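Local coordinates for protein esterase (uncultured bacterium FLS12, PDB 4RGY) that hydrolyses ester bonds as a low-temperature-active alkaline esterase of the alpha/beta-hydrolase clan, at residues F5-F10 / T18-I23; R83-D88 / R175-D180; G203-L208 / L232-M237; D216-D221 / G243-G248. One frame throughout, in Å; residues are numbered along the deposited sequence.

Contact 1. Residues F5-F10 / T18-I23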
# COMPACT_ATOMS: atom_id res chain seq x y z
N PHE A 5 7.45 0.98 -5.38
CA PHE A 5 7.63 0.48 -4.03
C PHE A 5 7.05 1.45 -3.03
O PHE A 5 7.41 2.63 -3.00
CB PHE A 5 9.12 0.28 -3.72
CG PHE A 5 9.81 -0.64 -4.67
CD1 PHE A 5 10.31 -0.17 -5.87
CD2 PHE A 5 9.93 -1.99 -4.37
CE1 PHE A 5 10.93 -1.04 -6.76
CE2 PHE A 5 10.55 -2.85 -5.26
CZ PHE A 5 11.05 -2.38 -6.46
N GLN A 6 6.14 0.94 -2.20
CA GLN A 6 5.71 1.68 -1.04
C GLN A 6 6.49 1.12 0.14
O GLN A 6 6.41 -0.08 0.44
CB GLN A 6 4.20 1.54 -0.84
CG GLN A 6 3.38 2.10 -2.02
CD GLN A 6 3.48 3.61 -2.20
OE1 GLN A 6 3.97 4.33 -1.32
NE2 GLN A 6 3.00 4.10 -3.34
N CYS A 7 7.28 1.97 0.77
CA CYS A 7 8.27 1.54 1.74
C CYS A 7 7.93 2.08 3.11
O CYS A 7 7.88 3.30 3.31
CB CYS A 7 9.65 2.09 1.35
SG CYS A 7 10.08 1.95 -0.41
N ASP A 8 7.72 1.18 4.07
CA ASP A 8 7.48 1.56 5.45
C ASP A 8 8.69 1.15 6.27
O ASP A 8 8.94 -0.04 6.48
CB ASP A 8 6.21 0.89 5.97
CG ASP A 8 5.00 1.26 5.16
OD1 ASP A 8 4.85 2.46 4.85
OD2 ASP A 8 4.20 0.36 4.82
N PHE A 9 9.44 2.15 6.74
CA PHE A 9 10.75 1.92 7.34
C PHE A 9 10.90 2.79 8.58
O PHE A 9 10.08 3.66 8.84
CB PHE A 9 11.85 2.26 6.33
CG PHE A 9 11.87 3.71 5.93
CD1 PHE A 9 11.06 4.18 4.91
CD2 PHE A 9 12.70 4.61 6.59
CE1 PHE A 9 11.07 5.53 4.56
CE2 PHE A 9 12.71 5.96 6.25
CZ PHE A 9 11.89 6.41 5.23
N PHE A 10 11.97 2.55 9.33
CA PHE A 10 12.21 3.32 10.54
C PHE A 10 13.30 4.35 10.34
O PHE A 10 14.38 4.04 9.83
CB PHE A 10 12.59 2.39 11.71
CG PHE A 10 12.62 3.10 13.04
CD1 PHE A 10 11.45 3.34 13.72
CD2 PHE A 10 13.82 3.54 13.58
CE1 PHE A 10 11.45 4.00 14.94
CE2 PHE A 10 13.84 4.20 14.80
CZ PHE A 10 12.65 4.42 15.48
N THR A 18 8.07 5.65 9.34
CA THR A 18 7.54 6.54 8.32
C THR A 18 7.55 5.82 6.98
O THR A 18 7.77 4.61 6.91
CB THR A 18 8.32 7.88 8.35
OG1 THR A 18 7.71 8.83 7.46
CG2 THR A 18 9.77 7.65 7.97
N SER A 19 7.27 6.55 5.90
CA SER A 19 7.09 5.93 4.60
C SER A 19 7.70 6.75 3.49
O SER A 19 7.86 7.96 3.62
CB SER A 19 5.59 5.77 4.31
OG SER A 19 4.98 4.98 5.30
N MET A 20 8.05 6.09 2.39
CA MET A 20 8.41 6.78 1.16
C MET A 20 7.92 5.97 -0.03
O MET A 20 7.64 4.76 0.09
CB MET A 20 9.92 6.99 1.05
CG MET A 20 10.72 5.71 0.92
SD MET A 20 12.47 6.10 0.75
CE MET A 20 13.20 4.50 1.10
N THR A 21 7.81 6.62 -1.18
CA THR A 21 7.47 5.94 -2.43
C THR A 21 8.70 5.98 -3.32
O THR A 21 9.33 7.03 -3.45
CB THR A 21 6.34 6.68 -3.15
OG1 THR A 21 5.21 6.77 -2.26
CG2 THR A 21 5.94 5.95 -4.42
N VAL A 22 9.05 4.85 -3.90
CA VAL A 22 10.21 4.77 -4.79
C VAL A 22 9.79 4.14 -6.11
O VAL A 22 9.07 3.14 -6.13
CB VAL A 22 11.35 3.95 -4.14
CG1 VAL A 22 12.46 3.67 -5.14
CG2 VAL A 22 11.90 4.67 -2.91
N ILE A 23 10.23 4.72 -7.22
CA ILE A 23 10.08 4.03 -8.49
C ILE A 23 11.45 3.72 -9.09
O ILE A 23 12.35 4.57 -9.08
CB ILE A 23 9.18 4.78 -9.48
CG1 ILE A 23 9.55 6.24 -9.58
CG2 ILE A 23 7.72 4.66 -9.07
CD1 ILE A 23 8.67 7.01 -10.57

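Contact 2. Residues R83-D88 / R175-D180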
# COMPACT_ATOMS: atom_id res chain seq x y z
N ARG A 83 5.12 18.79 8.07
CA ARG A 83 5.07 20.24 7.84
C ARG A 83 6.33 20.91 8.38
O ARG A 83 6.26 21.88 9.14
CB ARG A 83 3.80 20.84 8.47
CG ARG A 83 2.50 20.32 7.87
CD ARG A 83 1.28 20.87 8.62
NE ARG A 83 1.28 22.33 8.60
CZ ARG A 83 0.65 23.07 7.69
NH1 ARG A 83 -0.06 22.50 6.73
NH2 ARG A 83 0.72 24.40 7.76
N SER A 84 7.49 20.41 7.96
CA SER A 84 8.76 20.79 8.57
C SER A 84 9.60 21.78 7.78
O SER A 84 10.60 22.27 8.28
CB SER A 84 9.61 19.55 8.74
OG SER A 84 9.97 19.03 7.47
N PHE A 85 9.22 22.06 6.54
CA PHE A 85 10.06 22.87 5.68
C PHE A 85 11.49 22.32 5.57
O PHE A 85 12.44 23.08 5.39
CB PHE A 85 10.05 24.36 6.10
CG PHE A 85 9.10 25.19 5.30
CD1 PHE A 85 7.75 25.22 5.61
CD2 PHE A 85 9.55 25.91 4.21
CE1 PHE A 85 6.87 25.96 4.85
CE2 PHE A 85 8.68 26.66 3.44
CZ PHE A 85 7.33 26.69 3.77
N TYR A 86 11.65 21.00 5.65
CA TYR A 86 12.97 20.38 5.43
C TYR A 86 14.00 20.98 6.39
O TYR A 86 15.15 21.20 6.03
CB TYR A 86 13.38 20.54 3.94
CG TYR A 86 12.34 19.87 3.06
CD1 TYR A 86 12.43 18.52 2.74
CD2 TYR A 86 11.25 20.58 2.58
CE1 TYR A 86 11.47 17.90 1.97
CE2 TYR A 86 10.27 19.96 1.80
CZ TYR A 86 10.39 18.62 1.50
OH TYR A 86 9.44 17.97 0.76
N THR A 87 13.57 21.20 7.63
CA THR A 87 14.37 21.89 8.63
C THR A 87 14.56 21.04 9.89
O THR A 87 13.65 20.30 10.28
CB THR A 87 13.69 23.23 9.00
OG1 THR A 87 13.56 24.03 7.81
CG2 THR A 87 14.48 24.03 10.04
N ASP A 88 15.74 21.12 10.50
CA ASP A 88 15.90 20.58 11.85
C ASP A 88 15.19 21.55 12.77
O ASP A 88 15.71 22.62 13.11
CB ASP A 88 17.38 20.42 12.21
CG ASP A 88 18.00 19.19 11.58
OD1 ASP A 88 17.26 18.33 11.06
OD2 ASP A 88 19.25 19.06 11.61
N ARG A 175 7.62 29.59 14.04
CA ARG A 175 8.51 29.57 15.20
C ARG A 175 8.91 28.15 15.60
O ARG A 175 10.06 27.91 15.96
CB ARG A 175 7.90 30.33 16.38
CG ARG A 175 7.77 31.82 16.11
CD ARG A 175 7.48 32.60 17.38
NE ARG A 175 7.56 34.04 17.12
CZ ARG A 175 6.53 34.87 17.17
NH1 ARG A 175 5.32 34.42 17.51
NH2 ARG A 175 6.70 36.16 16.91
N ASN A 176 7.98 27.21 15.51
CA ASN A 176 8.31 25.81 15.77
C ASN A 176 9.36 25.29 14.79
O ASN A 176 10.26 24.54 15.16
CB ASN A 176 7.08 24.92 15.69
CG ASN A 176 6.06 25.24 16.77
OD1 ASN A 176 6.37 25.86 17.78
ND2 ASN A 176 4.82 24.81 16.54
N ILE A 177 9.23 25.71 13.54
CA ILE A 177 10.18 25.29 12.51
C ILE A 177 11.53 25.98 12.68
O ILE A 177 12.57 25.32 12.79
CB ILE A 177 9.64 25.57 11.10
CG1 ILE A 177 8.39 24.71 10.83
CG2 ILE A 177 10.71 25.30 10.06
CD1 ILE A 177 7.58 25.18 9.65
N PHE A 178 11.52 27.31 12.73
CA PHE A 178 12.74 28.10 12.60
C PHE A 178 13.29 28.70 13.88
O PHE A 178 14.42 29.18 13.89
CB PHE A 178 12.53 29.24 11.59
CG PHE A 178 12.30 28.76 10.19
CD1 PHE A 178 13.32 28.15 9.48
CD2 PHE A 178 11.06 28.92 9.58
CE1 PHE A 178 13.13 27.69 8.20
CE2 PHE A 178 10.85 28.47 8.29
CZ PHE A 178 11.90 27.86 7.59
N GLY A 179 12.49 28.70 14.95
CA GLY A 179 12.91 29.32 16.20
C GLY A 179 12.70 30.82 16.20
O GLY A 179 11.58 31.30 16.01
N ASP A 180 13.77 31.57 16.44
CA ASP A 180 13.71 33.02 16.45
C ASP A 180 13.59 33.54 15.02
O ASP A 180 14.57 33.54 14.28
CB ASP A 180 14.97 33.58 17.11
CG ASP A 180 14.95 35.10 17.24
OD1 ASP A 180 14.01 35.76 16.74
OD2 ASP A 180 15.89 35.63 17.86
O HOH W 1 15.39 25.54 13.11

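Contact 3. Residues G203-L208 / L232-M237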
# COMPACT_ATOMS: atom_id res chain seq x y z
N GLY A 203 34.27 25.99 -5.94
CA GLY A 203 33.95 24.57 -6.02
C GLY A 203 32.80 24.27 -6.96
O GLY A 203 32.38 25.13 -7.73
N PRO A 204 32.26 23.04 -6.88
CA PRO A 204 31.22 22.61 -7.81
C PRO A 204 29.93 23.37 -7.56
O PRO A 204 29.61 23.65 -6.41
CB PRO A 204 31.03 21.14 -7.44
CG PRO A 204 31.31 21.09 -5.98
CD PRO A 204 32.42 22.11 -5.75
N VAL A 205 29.24 23.74 -8.62
CA VAL A 205 27.92 24.35 -8.48
C VAL A 205 26.93 23.52 -9.29
O VAL A 205 27.17 23.22 -10.45
CB VAL A 205 27.90 25.82 -8.92
CG1 VAL A 205 26.48 26.38 -8.93
CG2 VAL A 205 28.79 26.66 -8.00
N PRO A 206 25.82 23.12 -8.66
CA PRO A 206 24.86 22.28 -9.38
C PRO A 206 24.18 23.07 -10.49
O PRO A 206 24.18 24.31 -10.44
CB PRO A 206 23.83 21.93 -8.30
CG PRO A 206 24.51 22.20 -6.99
CD PRO A 206 25.41 23.36 -7.27
N LYS A 207 23.64 22.38 -11.48
CA LYS A 207 22.70 23.01 -12.41
C LYS A 207 21.50 23.44 -11.57
O LYS A 207 21.06 22.68 -10.70
CB LYS A 207 22.28 22.00 -13.48
CG LYS A 207 22.05 22.60 -14.86
CD LYS A 207 21.60 21.55 -15.86
CE LYS A 207 21.42 22.18 -17.23
NZ LYS A 207 20.89 21.21 -18.22
N LEU A 208 20.98 24.64 -11.80
CA LEU A 208 19.92 25.19 -10.96
C LEU A 208 18.73 25.63 -11.78
O LEU A 208 18.88 26.27 -12.81
CB LEU A 208 20.45 26.37 -10.13
CG LEU A 208 21.54 25.98 -9.13
CD1 LEU A 208 22.31 27.20 -8.65
CD2 LEU A 208 20.98 25.21 -7.93
N LEU A 232 23.57 38.36 -8.86
CA LEU A 232 24.79 37.76 -8.33
C LEU A 232 25.64 37.07 -9.39
O LEU A 232 26.82 36.80 -9.16
CB LEU A 232 24.48 36.73 -7.23
CG LEU A 232 23.86 37.22 -5.93
CD1 LEU A 232 23.43 36.03 -5.08
CD2 LEU A 232 24.85 38.08 -5.18
N GLY A 233 25.04 36.77 -10.54
CA GLY A 233 25.74 36.01 -11.57
C GLY A 233 25.60 34.50 -11.45
O GLY A 233 26.29 33.76 -12.14
N LEU A 234 24.69 34.06 -10.58
CA LEU A 234 24.46 32.63 -10.35
C LEU A 234 23.54 32.07 -11.43
O LEU A 234 22.38 32.49 -11.53
CB LEU A 234 23.87 32.44 -8.95
CG LEU A 234 23.69 31.05 -8.36
CD1 LEU A 234 25.00 30.32 -8.40
CD2 LEU A 234 23.18 31.17 -6.93
N ASP A 235 24.04 31.12 -12.23
CA ASP A 235 23.35 30.59 -13.42
C ASP A 235 22.14 29.71 -13.11
O ASP A 235 22.29 28.55 -12.69
CB ASP A 235 24.35 29.82 -14.31
CG ASP A 235 23.78 29.47 -15.70
OD1 ASP A 235 22.64 29.85 -16.03
OD2 ASP A 235 24.50 28.80 -16.47
N PHE A 236 20.95 30.26 -13.33
CA PHE A 236 19.69 29.54 -13.18
C PHE A 236 18.96 29.49 -14.51
O PHE A 236 18.96 30.45 -15.29
CB PHE A 236 18.75 30.27 -12.21
CG PHE A 236 18.85 29.83 -10.78
CD1 PHE A 236 19.88 30.29 -9.97
CD2 PHE A 236 17.87 29.01 -10.22
CE1 PHE A 236 19.96 29.91 -8.64
CE2 PHE A 236 17.95 28.62 -8.89
CZ PHE A 236 18.99 29.08 -8.10
N MET A 237 18.31 28.36 -14.78
CA MET A 237 17.26 28.34 -15.78
C MET A 237 16.02 28.81 -15.05
O MET A 237 15.59 28.17 -14.08
CB MET A 237 17.06 26.93 -16.34
CG MET A 237 15.79 26.77 -17.15
SD MET A 237 15.77 27.76 -18.65
CE MET A 237 17.26 27.18 -19.46
O HOH W 2 24.37 26.87 -11.75
O HOH W 3 22.11 26.20 -14.14

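Contact 4. Residues D216-D221 / G243-G248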
# COMPACT_ATOMS: atom_id res chain seq x y z
N ASP A 216 0.50 32.45 -8.98
CA ASP A 216 0.77 31.80 -7.71
C ASP A 216 0.92 32.86 -6.63
O ASP A 216 1.48 33.93 -6.88
CB ASP A 216 2.06 30.98 -7.83
CG ASP A 216 2.22 29.95 -6.72
OD1 ASP A 216 2.20 30.32 -5.53
OD2 ASP A 216 2.39 28.75 -7.06
N PHE A 217 0.44 32.58 -5.42
CA PHE A 217 0.64 33.51 -4.31
C PHE A 217 2.13 33.71 -4.03
O PHE A 217 2.52 34.75 -3.50
CB PHE A 217 -0.11 33.05 -3.05
CG PHE A 217 0.43 31.79 -2.42
CD1 PHE A 217 0.47 30.60 -3.12
CD2 PHE A 217 0.86 31.80 -1.10
CE1 PHE A 217 0.96 29.45 -2.55
CE2 PHE A 217 1.35 30.66 -0.51
CZ PHE A 217 1.39 29.48 -1.23
N LEU A 218 2.94 32.73 -4.41
CA LEU A 218 4.38 32.80 -4.18
C LEU A 218 5.14 33.46 -5.34
O LEU A 218 6.38 33.49 -5.33
CB LEU A 218 4.94 31.39 -3.95
CG LEU A 218 4.49 30.73 -2.65
CD1 LEU A 218 4.87 29.25 -2.62
CD2 LEU A 218 5.08 31.47 -1.45
N TYR A 219 4.42 33.99 -6.32
CA TYR A 219 5.09 34.55 -7.50
C TYR A 219 6.04 35.69 -7.15
O TYR A 219 7.18 35.72 -7.62
CB TYR A 219 4.07 35.00 -8.55
CG TYR A 219 4.73 35.60 -9.77
CD1 TYR A 219 5.51 34.82 -10.61
CD2 TYR A 219 4.59 36.95 -10.08
CE1 TYR A 219 6.12 35.35 -11.73
CE2 TYR A 219 5.19 37.49 -11.20
CZ TYR A 219 5.96 36.69 -12.02
OH TYR A 219 6.57 37.21 -13.14
N GLU A 220 5.58 36.63 -6.32
CA GLU A 220 6.40 37.78 -5.97
C GLU A 220 7.70 37.36 -5.28
O GLU A 220 8.77 37.89 -5.60
CB GLU A 220 5.62 38.78 -5.11
CG GLU A 220 4.52 39.53 -5.86
CD GLU A 220 3.42 38.61 -6.40
OE1 GLU A 220 3.07 37.62 -5.71
OE2 GLU A 220 2.93 38.86 -7.52
N ASP A 221 7.61 36.41 -4.35
CA ASP A 221 8.79 35.87 -3.68
C ASP A 221 9.73 35.24 -4.71
O ASP A 221 10.95 35.36 -4.61
CB ASP A 221 8.42 34.79 -2.65
CG ASP A 221 7.82 35.36 -1.38
OD1 ASP A 221 7.88 36.59 -1.18
OD2 ASP A 221 7.29 34.57 -0.58
N GLY A 243 -0.29 30.22 -14.37
CA GLY A 243 -0.45 29.11 -13.45
C GLY A 243 -0.62 29.53 -12.02
O GLY A 243 -0.22 30.62 -11.61
N GLU A 244 -1.22 28.63 -11.25
CA GLU A 244 -1.42 28.82 -9.82
C GLU A 244 -0.68 27.73 -9.06
O GLU A 244 0.05 26.92 -9.65
CB GLU A 244 -2.92 28.80 -9.50
CG GLU A 244 -3.73 29.79 -10.33
CD GLU A 244 -5.18 29.86 -9.89
OE1 GLU A 244 -5.88 28.82 -9.96
OE2 GLU A 244 -5.63 30.95 -9.48
N HIS A 245 -0.88 27.70 -7.74
CA HIS A 245 -0.25 26.70 -6.88
C HIS A 245 -1.07 25.43 -6.92
O HIS A 245 -1.81 25.12 -5.97
CB HIS A 245 -0.16 27.23 -5.45
CG HIS A 245 0.97 26.66 -4.65
ND1 HIS A 245 2.28 27.00 -4.88
CD2 HIS A 245 0.99 25.79 -3.61
CE1 HIS A 245 3.06 26.36 -4.02
NE2 HIS A 245 2.30 25.62 -3.24
N GLU A 246 -0.95 24.69 -8.00
CA GLU A 246 -1.76 23.50 -8.20
C GLU A 246 -1.06 22.51 -9.10
O GLU A 246 -0.13 22.85 -9.85
CB GLU A 246 -3.15 23.87 -8.73
CG GLU A 246 -3.14 24.56 -10.08
CD GLU A 246 -3.15 23.57 -11.24
OE1 GLU A 246 -2.53 23.86 -12.28
OE2 GLU A 246 -3.81 22.52 -11.11
N TRP A 247 -1.53 21.27 -9.06
CA TRP A 247 -0.82 20.14 -9.63
C TRP A 247 -0.83 20.02 -11.16
O TRP A 247 0.05 19.37 -11.72
CB TRP A 247 -1.27 18.84 -8.96
CG TRP A 247 -0.65 18.69 -7.62
CD1 TRP A 247 -1.22 19.00 -6.41
CD2 TRP A 247 0.66 18.22 -7.34
NE1 TRP A 247 -0.32 18.74 -5.40
CE2 TRP A 247 0.85 18.27 -5.95
CE3 TRP A 247 1.71 17.76 -8.14
CZ2 TRP A 247 2.03 17.88 -5.34
CZ3 TRP A 247 2.89 17.37 -7.54
CH2 TRP A 247 3.04 17.42 -6.15
N GLY A 248 -1.82 20.62 -11.82
CA GLY A 248 -1.79 20.71 -13.27
C GLY A 248 -0.51 21.38 -13.75
O GLY A 248 0.17 20.89 -14.65
O HOH W 4 2.68 28.10 -9.60

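Contact 1. Residues F5-F10 / T18-I23
Ser19 OG donates to Asp8 OD1 at 2.6 Å, meeting that oxygen nearly along its C-O axis. In both residues the first torsion is -59°, which sets the polar group anti to the carbonyl carbon, beside its own backbone N. Further along the same face, Gln6 and Thr21 lie side by side and point the same way. Gln6 OE1 is 2.9 Å from Thr21 OG1. The Gln6 chain bends at chi2 (-67°), which brings its amide down beside the threonine. The one hydroxyl proton also has His56 O within reach, so the bond to Gln6 OE1 is not settled.

The backbone polar groups are paired in turn. Phe5, Cys7 and Phe9 each give an N-H to the other strand and take one back on the carbonyl, from Val22, Met20 and Thr18. Phe5 N to Val22 O is 2.8 Å. This is a beta hairpin at one end of the mixed sheet. The other edges of the two strands are used as well: Thr21 and Ile23 bond to strand 75-79, and Phe5 to Asp8 pair with a strand of the second subunit, so the sheet continues across the interface.

The face with Phe9, Cys7 and Met20 is largely apolar. Phe9 CE1 meets Met20 CG at 3.7 Å, and the two side chains cross at about a right angle. Met20 SD stands oblique to the ring, 5.0 Å from the Phe9 centroid, in a Met-aromatic contact. Thr18 CG2 makes an off-centre CH-pi contact, 4.1 Å from the same centroid. Phe110 of helix 95-110 packs on both Phe9 and Met20.

Contact 2. Residues R83-D88 / R175-D180
Ile177 O and Asp88 O are bridged by one water, which donates to the first at 2.8 Å and to the second at 2.9 Å. The two segments share no direct hydrogen bond. Ile177 also has a backbone hydrogen bond with Ala90. Ile177 makes most of the rest of the contact. Its CG2 branch lies 3.5 Å from Ser84 O and also packs on Thr87 CB. Its CD1 end reaches Arg83 O and, at 4.0 Å, Phe85 CD1. Thr87 CG2 packs 3.6 Å from Ile177 O.

The contact joins the loop after strand 75-79 to the C-terminal end of helix 170-178, which follows strand 145-149 in the chain. Gly179 leaves the helix with positive phi. In the loop, Ser84 OG accepts from Tyr86 N in an ST turn, and it also bonds to Val81 O. Thr87 OG1 donates to Phe85 O at 2.8 Å, approaching from above the carbonyl plane. This hydroxyl also lies 3.7 Å from Phe178 CE1. Ile177 CG2, from the preceding residue, sits over the centre of the Phe178 ring. Phe178 also meets His189 edge-to-face.

Contact 3. Residues G203-L208 / L232-M237
Leu234 is the first residue of 232-237 to touch the other segment, just after Gly233 closes helix 219-232 with a Schellman motif. Its CG is anti to the backbone N (chi1 -172°), and the branched end packs on Leu208: Leu234 CG lies 4.1 Å from Leu208 CD1. Leu234 CD1 also meets Val205 CG1. Asp235 takes part through its backbone. One water accepts from Leu208 N at 3.0 Å and lies 2.8 Å from Asp235 O. A second water lies between Asp235 O and Pro206 O.

Phe236 follows and turns a ring face to Leu208. Leu208 CB stands 3.5 Å above that face, over its centre, in a CH-pi contact. Leu208 CD1 lies on the same side of the ring, off-centre, 3.6 Å from Phe236 CE1. The Phe236 ring has Leu234 O at its edge, in plane. Val229 backs both Leu234 and Phe236. Phe236 CA sends a CA-H toward Leu208 O. Met237 then gives the single direct hydrogen bond, from its N to the same Leu208 O at 2.9 Å and 160°. The two segments enter neighbouring parallel strands 207-213 and 236-241, joined through helix 219-232 as a beta-alpha-beta unit of the alpha/beta-hydrolase fold.

Contact 4. Residues D216-D221 / G243-G248
Asp216 (chi1 -163°) and His245 (chi1 -153°) both hold CG anti to the backbone N, and this brings carboxylate and imidazole together. With Ser126 on the GxSxG elbow they form what is probably the Ser-His-Asp catalytic triad of an alpha/beta hydrolase. His245 ND1 donates to Asp216 OD2 at 2.8 Å. The oxygen lies in the imidazole plane and uses its syn lone pair, while the carboxylate plane stands 89° from the ring. On the far side of the ring, His245 NE2 makes a weak hydrogen bond with Ser126 OG.

The carboxylate is held by more than the histidine. A water donates to Asp216 OD2 at 2.6 Å and also to Glu244 O. Asp216 OD1 accepts from Leu218 N at 2.8 Å, an Asx turn within the type I turn that leads into helix 219-232.

Phe217 covers one face of the imidazole. The pair is edge-to-face: Phe217 CE1 points at that face, offset toward the rim and 3.5 Å from His245 CG. Trp250 also meets His245 edge-to-face. Leu218 CG lies over the centre of the Phe217 ring, and Leu218 CD1 touches His245 CE1 at 3.7 Å.

How the contacts relate
Contacts 1 and 2 come first along the chain, in that order. Contacts 3 and 4 follow and alternate: strand 207-213, helix 219-232 and strand 236-241 run between their segments. Contacts 1 and 3 reach the same mixed sheet at opposite ends, with centres about 32 Å apart. Contact 3 lies where strands 207-213 and 236-241 begin, and contact 4 in the loops after they end, with centres about 23 Å apart. The nearest atoms of contacts 2 and 4 are about 7 Å apart, and Phe85 of contact 2 lies near the probable triad. Contacts 1 and 2 both touch the third subunit and contact 4 the fourth, so subunit packing comes close to the probable active site.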